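Local structure of putative methylase (Clostridium difficile, 3LDU) at residues I10-F15 against A59-L64; M20-I25 against G38-K43. The protein probably methylates guanine bases of ribosomal RNA, with a ferredoxin-like and THUMP region thought to bind RNA joined to a Rossmann-like methyltransferase domain that holds GTP in the crystal. All coordinates share one frame; numbering follows the deposited sequence.

Contact 1 (I10-F15 against A59-L64)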
loop_
_atom_site.group_PDB
_atom_site.type_symbol
_atom_site.label_atom_id
_atom_site.label_comp_id
_atom_site.label_asym_id
_atom_site.label_seq_id
_atom_site.Cartn_x
_atom_site.Cartn_y
_atom_site.Cartn_z
ATOM N N ILE A 10 -6.544 -7.008 10.004
ATOM C CA ILE A 10 -7.215 -6.284 8.948
ATOM C C ILE A 10 -6.227 -5.361 8.246
ATOM O O ILE A 10 -5.528 -4.563 8.894
ATOM C CB ILE A 10 -8.341 -5.430 9.522
ATOM C CG1 ILE A 10 -9.298 -6.299 10.341
ATOM C CG2 ILE A 10 -9.096 -4.694 8.384
ATOM C CD1 ILE A 10 -10.281 -5.481 11.122
ATOM N N SER A 11 -6.172 -5.455 6.921
ATOM C CA SER A 11 -5.360 -4.522 6.152
ATOM C C SER A 11 -6.201 -3.714 5.189
ATOM O O SER A 11 -6.799 -4.258 4.266
ATOM C CB SER A 11 -4.251 -5.249 5.402
ATOM O OG SER A 11 -3.239 -5.639 6.311
ATOM N N PRO A 12 -6.265 -2.403 5.423
ATOM C CA PRO A 12 -6.958 -1.502 4.513
ATOM C C PRO A 12 -6.126 -1.359 3.242
ATOM O O PRO A 12 -4.908 -1.570 3.250
ATOM C CB PRO A 12 -6.966 -0.167 5.279
ATOM C CG PRO A 12 -6.582 -0.503 6.689
ATOM C CD PRO A 12 -5.720 -1.707 6.603
ATOM N N CYS A 13 -6.784 -1.026 2.146
ATOM C CA CYS A 13 -6.086 -0.757 0.899
ATOM C C CYS A 13 -6.951 0.169 0.088
ATOM O O CYS A 13 -8.133 0.323 0.370
ATOM C CB CYS A 13 -5.870 -2.049 0.112
ATOM S SG CYS A 13 -7.422 -2.927 -0.329
ATOM N N PHE A 14 -6.372 0.789 -0.929
ATOM C CA PHE A 14 -7.190 1.630 -1.789
ATOM C C PHE A 14 -8.171 0.783 -2.591
ATOM O O PHE A 14 -7.915 -0.391 -2.860
ATOM C CB PHE A 14 -6.323 2.550 -2.645
ATOM C CG PHE A 14 -5.889 3.789 -1.913
ATOM C CD1 PHE A 14 -4.697 3.818 -1.214
ATOM C CD2 PHE A 14 -6.701 4.911 -1.884
ATOM C CE1 PHE A 14 -4.311 4.954 -0.523
ATOM C CE2 PHE A 14 -6.318 6.047 -1.199
ATOM C CZ PHE A 14 -5.121 6.070 -0.518
ATOM N N PHE A 15 -9.328 1.356 -2.912
ATOM C CA PHE A 15 -10.325 0.644 -3.700
ATOM C C PHE A 15 -9.714 0.229 -5.028
ATOM O O PHE A 15 -9.057 1.030 -5.677
ATOM C CB PHE A 15 -11.561 1.510 -3.920
ATOM C CG PHE A 15 -12.225 1.944 -2.643
ATOM C CD1 PHE A 15 -12.533 1.018 -1.663
ATOM C CD2 PHE A 15 -12.538 3.277 -2.423
ATOM C CE1 PHE A 15 -13.143 1.410 -0.482
ATOM C CE2 PHE A 15 -13.151 3.675 -1.247
ATOM C CZ PHE A 15 -13.452 2.739 -0.275
ATOM N N ALA A 59 -0.817 -3.212 1.207
ATOM C CA ALA A 59 -1.558 -2.844 2.410
ATOM C C ALA A 59 -1.167 -1.448 2.854
ATOM O O ALA A 59 0.009 -1.103 2.833
ATOM C CB ALA A 59 -1.252 -3.844 3.539
ATOM N N GLU A 60 -2.136 -0.651 3.292
ATOM C CA GLU A 60 -1.797 0.675 3.804
ATOM C C GLU A 60 -1.369 0.588 5.264
ATOM O O GLU A 60 -0.690 1.479 5.763
ATOM C CB GLU A 60 -2.971 1.642 3.680
ATOM C CG GLU A 60 -3.424 1.872 2.256
ATOM C CD GLU A 60 -2.344 2.502 1.391
ATOM O OE1 GLU A 60 -1.635 3.413 1.873
ATOM O OE2 GLU A 60 -2.228 2.093 0.214
ATOM N N ARG A 61 -1.794 -0.483 5.931
ATOM C CA ARG A 61 -1.333 -0.777 7.281
ATOM C C ARG A 61 -1.906 -2.103 7.741
ATOM O O ARG A 61 -2.597 -2.788 6.985
ATOM C CB ARG A 61 -1.640 0.354 8.270
ATOM C CG ARG A 61 -3.086 0.795 8.295
ATOM C CD ARG A 61 -3.308 1.858 9.361
ATOM N NE ARG A 61 -2.573 3.093 9.089
ATOM C CZ ARG A 61 -1.421 3.423 9.662
ATOM N NH1 ARG A 61 -0.830 4.574 9.355
ATOM N NH2 ARG A 61 -0.861 2.604 10.540
ATOM N N VAL A 62 -1.496 -2.528 8.931
ATOM C CA VAL A 62 -1.894 -3.831 9.434
ATOM C C VAL A 62 -2.495 -3.620 10.814
ATOM O O VAL A 62 -1.808 -3.152 11.723
ATOM C CB VAL A 62 -0.698 -4.792 9.534
ATOM C CG1 VAL A 62 -1.132 -6.120 10.194
ATOM C CG2 VAL A 62 -0.087 -5.027 8.151
ATOM N N HIS A 63 -3.785 -3.918 10.946
ATOM C CA HIS A 63 -4.500 -3.770 12.219
ATOM C C HIS A 63 -4.730 -5.113 12.884
ATOM O O HIS A 63 -5.053 -6.104 12.232
ATOM C CB HIS A 63 -5.877 -3.149 11.979
ATOM C CG HIS A 63 -5.841 -1.741 11.468
ATOM N ND1 HIS A 63 -5.918 -0.652 12.299
ATOM C CD2 HIS A 63 -5.742 -1.254 10.209
ATOM C CE1 HIS A 63 -5.866 0.459 11.579
ATOM N NE2 HIS A 63 -5.766 0.115 10.302
ATOM N N LEU A 64 -4.591 -5.137 14.203
ATOM C CA LEU A 64 -4.981 -6.297 14.987
ATOM C C LEU A 64 -6.441 -6.104 15.418
ATOM O O LEU A 64 -6.757 -5.163 16.141
ATOM C CB LEU A 64 -4.077 -6.424 16.216
ATOM C CG LEU A 64 -4.510 -7.500 17.225
ATOM C CD1 LEU A 64 -4.465 -8.887 16.585
ATOM C CD2 LEU A 64 -3.626 -7.452 18.455
HETATM O O HOH W 1 -3.571 0.127 -1.116
#

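Contact 2 (M20-I25 against G38-K43)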
loop_
_atom_site.group_PDB
_atom_site.type_symbol
_atom_site.label_atom_id
_atom_site.label_comp_id
_atom_site.label_asym_id
_atom_site.label_seq_id
_atom_site.Cartn_x
_atom_site.Cartn_y
_atom_site.Cartn_z
HETATM N N MSE A 20 -5.173 -7.682 -5.469
HETATM C CA MSE A 20 -3.724 -7.789 -5.354
HETATM C C MSE A 20 -3.328 -8.045 -3.915
HETATM O O MSE A 20 -2.472 -8.878 -3.653
HETATM C CB MSE A 20 -3.020 -6.526 -5.836
HETATM C CG MSE A 20 -3.070 -6.340 -7.331
HETATM SE SE MSE A 20 -4.752 -5.610 -7.931
HETATM C CE MSE A 20 -5.904 -5.534 -6.404
ATOM N N LEU A 21 -3.944 -7.317 -2.991
ATOM C CA LEU A 21 -3.643 -7.505 -1.556
ATOM C C LEU A 21 -4.028 -8.913 -1.091
ATOM O O LEU A 21 -3.294 -9.561 -0.351
ATOM C CB LEU A 21 -4.366 -6.462 -0.710
ATOM C CG LEU A 21 -4.169 -6.532 0.819
ATOM C CD1 LEU A 21 -2.685 -6.665 1.203
ATOM C CD2 LEU A 21 -4.765 -5.301 1.447
ATOM N N ALA A 22 -5.183 -9.393 -1.532
ATOM C CA ALA A 22 -5.623 -10.728 -1.151
ATOM C C ALA A 22 -4.638 -11.781 -1.647
ATOM O O ALA A 22 -4.342 -12.756 -0.944
ATOM C CB ALA A 22 -7.021 -11.004 -1.686
ATOM N N ARG A 23 -4.115 -11.569 -2.848
ATOM C CA ARG A 23 -3.162 -12.488 -3.439
ATOM C C ARG A 23 -1.875 -12.516 -2.600
ATOM O O ARG A 23 -1.309 -13.582 -2.355
ATOM C CB ARG A 23 -2.877 -12.040 -4.874
ATOM C CG ARG A 23 -1.929 -12.887 -5.658
ATOM C CD ARG A 23 -1.780 -12.266 -7.045
ATOM N NE ARG A 23 -3.062 -12.181 -7.750
ATOM C CZ ARG A 23 -3.265 -11.454 -8.852
ATOM N NH1 ARG A 23 -2.282 -10.723 -9.362
ATOM N NH2 ARG A 23 -4.460 -11.442 -9.433
ATOM N N GLU A 24 -1.425 -11.342 -2.157
ATOM C CA GLU A 24 -0.217 -11.247 -1.326
ATOM C C GLU A 24 -0.406 -11.997 -0.003
ATOM O O GLU A 24 0.490 -12.704 0.464
ATOM C CB GLU A 24 0.076 -9.791 -0.964
ATOM C CG GLU A 24 0.569 -8.899 -2.089
ATOM C CD GLU A 24 1.140 -7.604 -1.522
ATOM O OE1 GLU A 24 2.378 -7.498 -1.439
ATOM O OE2 GLU A 24 0.356 -6.726 -1.104
ATOM N N ILE A 25 -1.562 -11.795 0.608
ATOM C CA ILE A 25 -1.884 -12.433 1.881
ATOM C C ILE A 25 -1.931 -13.944 1.710
ATOM O O ILE A 25 -1.405 -14.694 2.533
ATOM C CB ILE A 25 -3.227 -11.922 2.418
ATOM C CG1 ILE A 25 -3.085 -10.454 2.838
ATOM C CG2 ILE A 25 -3.716 -12.786 3.610
ATOM C CD1 ILE A 25 -4.431 -9.747 3.071
ATOM N N GLY A 38 -11.985 -1.840 0.156
ATOM C CA GLY A 38 -10.975 -1.124 0.913
ATOM C C GLY A 38 -10.379 -1.840 2.121
ATOM O O GLY A 38 -9.557 -1.256 2.822
ATOM N N ARG A 39 -10.764 -3.086 2.388
ATOM C CA ARG A 39 -10.165 -3.814 3.514
ATOM C C ARG A 39 -10.309 -5.333 3.455
ATOM O O ARG A 39 -11.392 -5.859 3.186
ATOM C CB ARG A 39 -10.667 -3.279 4.864
ATOM C CG ARG A 39 -12.179 -3.183 5.007
ATOM C CD ARG A 39 -12.586 -3.051 6.476
ATOM N NE ARG A 39 -11.865 -1.977 7.157
ATOM C CZ ARG A 39 -11.864 -1.781 8.474
ATOM N NH1 ARG A 39 -12.553 -2.585 9.275
ATOM N NH2 ARG A 39 -11.168 -0.778 8.993
ATOM N N ILE A 40 -9.208 -6.028 3.718
ATOM C CA ILE A 40 -9.209 -7.481 3.795
ATOM C C ILE A 40 -9.042 -7.896 5.258
ATOM O O ILE A 40 -8.181 -7.365 5.965
ATOM C CB ILE A 40 -8.023 -8.084 2.994
ATOM C CG1 ILE A 40 -8.013 -7.576 1.545
ATOM C CG2 ILE A 40 -8.089 -9.593 3.011
ATOM C CD1 ILE A 40 -9.235 -7.989 0.773
ATOM N N THR A 41 -9.852 -8.849 5.700
ATOM C CA THR A 41 -9.714 -9.425 7.037
ATOM C C THR A 41 -9.196 -10.846 6.889
ATOM O O THR A 41 -9.699 -11.610 6.066
ATOM C CB THR A 41 -11.060 -9.431 7.777
ATOM O OG1 THR A 41 -11.559 -8.088 7.856
ATOM C CG2 THR A 41 -10.899 -10.007 9.186
ATOM N N TYR A 42 -8.164 -11.185 7.652
ATOM C CA TYR A 42 -7.510 -12.484 7.515
ATOM C C TYR A 42 -7.015 -13.050 8.848
ATOM O O TYR A 42 -6.792 -12.313 9.814
ATOM C CB TYR A 42 -6.369 -12.425 6.481
ATOM C CG TYR A 42 -5.321 -11.338 6.701
ATOM C CD1 TYR A 42 -4.018 -11.670 7.017
ATOM C CD2 TYR A 42 -5.638 -9.992 6.567
ATOM C CE1 TYR A 42 -3.049 -10.692 7.217
ATOM C CE2 TYR A 42 -4.671 -8.991 6.763
ATOM C CZ TYR A 42 -3.382 -9.357 7.086
ATOM O OH TYR A 42 -2.420 -8.391 7.275
ATOM N N LYS A 43 -6.866 -14.370 8.886
ATOM C CA LYS A 43 -6.418 -15.079 10.082
ATOM C C LYS A 43 -4.978 -15.499 9.872
ATOM O O LYS A 43 -4.611 -15.925 8.777
ATOM C CB LYS A 43 -7.258 -16.338 10.307
ATOM C CG LYS A 43 -8.157 -16.284 11.526
ATOM C CD LYS A 43 -8.945 -17.578 11.680
ATOM C CE LYS A 43 -8.102 -18.668 12.316
ATOM N NZ LYS A 43 -7.792 -18.341 13.738
#

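Contact 1 (I10-F15 against A59-L64)
Ile10 and His63 form an antiparallel hydrogen-bonded pair where strands 7-12 and 63-70 meet in the mixed sheet of the N-terminal ferredoxin-like and THUMP region. Ile10 N reaches His63 O at 2.8 Å, and His63 N returns an equally short bond to Ile10 O. Beyond this pair, 59-62 leaves regular strand pairing, and side chains take over part of the backbone's role. The hydroxyl of Ser11, its OG set beside the backbone N (chi1 -74°), donates to Arg61 O at 3.0 Å, tilted out of the carbonyl plane. Pro12 has no N-H to offer, and its CD lies 3.3 Å from Arg61 O. The proline ring stands roughly perpendicular to the His63 side chain, with CD at the imidazole edge, 3.6 Å from His63 CD2. His63 also makes an edge-to-face ring contact with Phe146. Past the proline, Glu60 N makes an almost straight bond (179°) to Pro12 O. Glu60 CG packs 4.0 Å from Cys13 CA, and the bend at chi2 swings the carboxylate on to the edge of the Phe14 ring. There OE1 forms a salt bridge with Arg180 and OE2 a hydrogen bond with Thr182, which ties 59-62 to residues just after the GTP-binding Ile179. Ring and carboxylate planes stand 79° apart, and Glu60 OE2 lies in the ring plane at its edge, 3.3 Å from Phe14 CD1. One water joins the two residues, accepting from Phe14 N and donating to Glu60 OE2 at 2.7 Å.

Contact 2 (M20-I25 against G38-K43)
Helix segment 20-25 runs in nearly the same direction as strand 39-43, their axes 21° apart and 9.3 Å from each other at closest approach. This separation is bridged by apolar side chains, with no hydrogen bond between the two segments. Alternation along the strand turns Ile40 and Tyr42 to the helix, while Leu21 and Ile25, one helical turn apart, point back at them. The Leu21 and Ile40 side chains lie alongside one another, pointing opposite ways, with Leu21 CD2 4.0 Å from Ile40 CG1. Ala22 adds a looser contact at the end of the isoleucine, its CB 4.5 Å from Ile40 CD1. Ile25 reaches both strand residues with its two branches. Its longer branch, extended at chi2 (166°), carries CD1 between Ile40 and Tyr42: CD1 lies 3.7 Å from Ile40 CG2 and makes a CH-pi contact over one face of the Tyr42 ring, 3.9 Å from the centroid. The shorter branch drops beside the root of the ring, where Ile25 CG2 is 3.6 Å from Tyr42 CD1. A chi1 of 54° places Tyr42 CG between its own backbone N and carbonyl carbon, and this brings the ring to Ile25 CD1. The phenol oxygen is hydrogen-bonded to Ser11 OG, which helps fix the ring against the isoleucine. The contact is part of the helix-on-sheet packing of the ferredoxin-like domain: helix 18-27 packs on strand 39-44, with Ile32 of strand 31-36 flanking Ala22 and Ile40, and Ser11 of strand 7-12 touching Leu21 from the next strand over.

From the N terminus, strand 7-12 enters the sheet first and the chain then rises into helix 18-27. It returns through strands 31-36 and 39-44, where contact 2 closes a short loop by seating the helix on strand 39-44. Helix 48-55 follows before the chain reaches 59-64, and contact 1 closes the longer loop, which encloses contact 2 entirely. The two meet on strand 7-12, which lies between strands 39-44 and 63-70: Ser11 N probably bonds Ile40 O, and Cys13 N probably bonds Gly38 O. Contact 1 joins strand 7-12 to the start of strand 63-70 and the loop before it, whereas contact 2 fastens a helix to the sheet's face.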